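Side-chain contact in cell division control protein 45 cdc45 putative (PDB 6CC2), which probably takes part in DNA replication as the Cdc45 subunit of the replicative helicase, and may switch conformation to regulate that process: residues 448-451 against 452-456. Residues are numbered along the deposited sequence; the frame is centred on the assembly and turned at random.
Sequences LQLA and QFLAE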
loop_
_atom_site.group_PDB
_atom_site.type_symbol
_atom_site.label_atom_id
_atom_site.label_comp_id
_atom_site.label_asym_id
_atom_site.label_seq_id
_atom_site.Cartn_x
_atom_site.Cartn_y
_atom_site.Cartn_z
ATOM N N LEU A 448 -7.190 4.173 12.700
ATOM C CA LEU A 448 -6.893 3.189 11.658
ATOM C C LEU A 448 -5.396 3.152 11.370
ATOM O O LEU A 448 -4.809 2.077 11.203
ATOM C CB LEU A 448 -7.663 3.518 10.391
ATOM C CG LEU A 448 -9.137 3.113 10.334
ATOM C CD1 LEU A 448 -9.902 3.936 9.299
ATOM C CD2 LEU A 448 -9.239 1.623 10.033
ATOM N N GLN A 449 -4.757 4.325 11.335
ATOM C CA GLN A 449 -3.320 4.349 11.074
ATOM C C GLN A 449 -2.549 3.700 12.203
ATOM O O GLN A 449 -1.564 2.992 11.970
ATOM C CB GLN A 449 -2.849 5.794 10.866
ATOM C CG GLN A 449 -3.415 6.434 9.629
ATOM C CD GLN A 449 -2.904 7.825 9.463
ATOM O OE1 GLN A 449 -1.720 8.039 9.202
ATOM N NE2 GLN A 449 -3.783 8.786 9.627
ATOM N N LEU A 450 -2.974 3.950 13.446
ATOM C CA LEU A 450 -2.292 3.344 14.585
ATOM C C LEU A 450 -2.499 1.843 14.611
ATOM O O LEU A 450 -1.563 1.086 14.883
ATOM C CB LEU A 450 -2.782 4.007 15.879
ATOM C CG LEU A 450 -2.124 3.493 17.160
ATOM C CD1 LEU A 450 -0.606 3.687 17.084
ATOM C CD2 LEU A 450 -2.671 4.227 18.375
ATOM N N ALA A 451 -3.720 1.381 14.307
ATOM C CA ALA A 451 -3.970 -0.058 14.277
ATOM C C ALA A 451 -3.080 -0.748 13.245
ATOM O O ALA A 451 -2.560 -1.839 13.503
ATOM C CB ALA A 451 -5.434 -0.339 13.966
ATOM N N GLN A 452 -2.930 -0.141 12.059
ATOM C CA GLN A 452 -2.076 -0.709 11.021
ATOM C C GLN A 452 -0.635 -0.789 11.485
ATOM O O GLN A 452 0.044 -1.801 11.273
ATOM C CB GLN A 452 -2.173 0.116 9.744
ATOM C CG GLN A 452 -1.245 -0.364 8.638
ATOM C CD GLN A 452 -1.547 0.296 7.302
ATOM O OE1 GLN A 452 -2.543 1.002 7.155
ATOM N NE2 GLN A 452 -0.684 0.065 6.324
ATOM N N PHE A 453 -0.148 0.271 12.121
ATOM C CA PHE A 453 1.209 0.252 12.644
ATOM C C PHE A 453 1.372 -0.840 13.694
ATOM O O PHE A 453 2.374 -1.576 13.696
ATOM C CB PHE A 453 1.595 1.617 13.218
ATOM C CG PHE A 453 2.940 1.594 13.874
ATOM C CD1 PHE A 453 4.089 1.733 13.104
ATOM C CD2 PHE A 453 3.065 1.344 15.220
ATOM C CE1 PHE A 453 5.333 1.666 13.690
ATOM C CE2 PHE A 453 4.309 1.279 15.809
ATOM C CZ PHE A 453 5.439 1.427 15.039
ATOM N N LEU A 454 0.444 -0.896 14.670
ATOM C CA LEU A 454 0.571 -1.853 15.751
ATOM C C LEU A 454 0.449 -3.275 15.239
ATOM O O LEU A 454 1.131 -4.174 15.763
ATOM C CB LEU A 454 -0.475 -1.576 16.838
ATOM C CG LEU A 454 -0.257 -0.321 17.639
ATOM C CD1 LEU A 454 -1.511 -0.008 18.485
ATOM C CD2 LEU A 454 0.950 -0.437 18.573
ATOM N N ALA A 455 -0.376 -3.508 14.220
ATOM C CA ALA A 455 -0.489 -4.844 13.667
ATOM C C ALA A 455 0.870 -5.335 13.199
ATOM O O ALA A 455 1.269 -6.475 13.477
ATOM C CB ALA A 455 -1.495 -4.842 12.505
ATOM N N GLU A 456 1.606 -4.474 12.478
ATOM C CA GLU A 456 2.936 -4.834 12.018
ATOM C C GLU A 456 3.953 -4.885 13.148
ATOM O O GLU A 456 4.725 -5.833 13.233
ATOM C CB GLU A 456 3.402 -3.846 10.941
ATOM C CG GLU A 456 4.822 -4.088 10.520
ATOM C CD GLU A 456 5.237 -3.292 9.291
ATOM O OE1 GLU A 456 4.414 -2.439 8.807
ATOM O OE2 GLU A 456 6.376 -3.504 8.809
#
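Leu450 and Leu454, one turn apart on helix 444-462, form the apolar side-chain contact between residues 448-451 and 452-456: CG of Leu450 lies 3.8 Å from CD1 of Leu454, and the two branched ends cross at a slant. Their torsions bring them together from different starting points. Leu450 holds CG trans to its own nitrogen (chi1 -179°), and its CD1 branch extends toward the next turn, whereas Leu454 keeps CG beside its nitrogen (chi1 -70°), so that the group leans back over the preceding turn. CG of Leu454 thereby also rests 3.4 Å from the carbonyl O of Leu450, the same oxygen that accepts the N-H of Leu454 at 2.8 Å in a nearly straight bond. Both leucines touch Leu414 of helix 393-417, and Phe453 reaches Val408 of that helix.

On the sheet side Ala451 meets Leu470 and Val483, and Ala455 meets Phe468 and Tyr485, with Leu450 and Leu454 adding contacts to Leu470 and Phe468; Ala455 N donates to Ala451 O at 2.8 Å, while its CB sits 3.3 Å from that oxygen.

The solvent side is looser. Gln452 is exposed, its chain extended beyond CG and lying against Tyr485; its contribution to the preceding turn is made by CB, 3.6 Å from Leu448 O, and by its N, which bonds to that oxygen at 3.0 Å. The amide of Gln449 points back along the helix, and its NE2 is held by Asp368 and by the carbonyl of Tyr445.

The example is an amphipathic alpha-helix laid between a mixed sheet and another helix: the carbonyls of the buried Leu450 and Ala451 accept from Leu454 N and Ala455 N, and the apolar side chains pack against each other and against carbonyls already taken up by these backbone bonds.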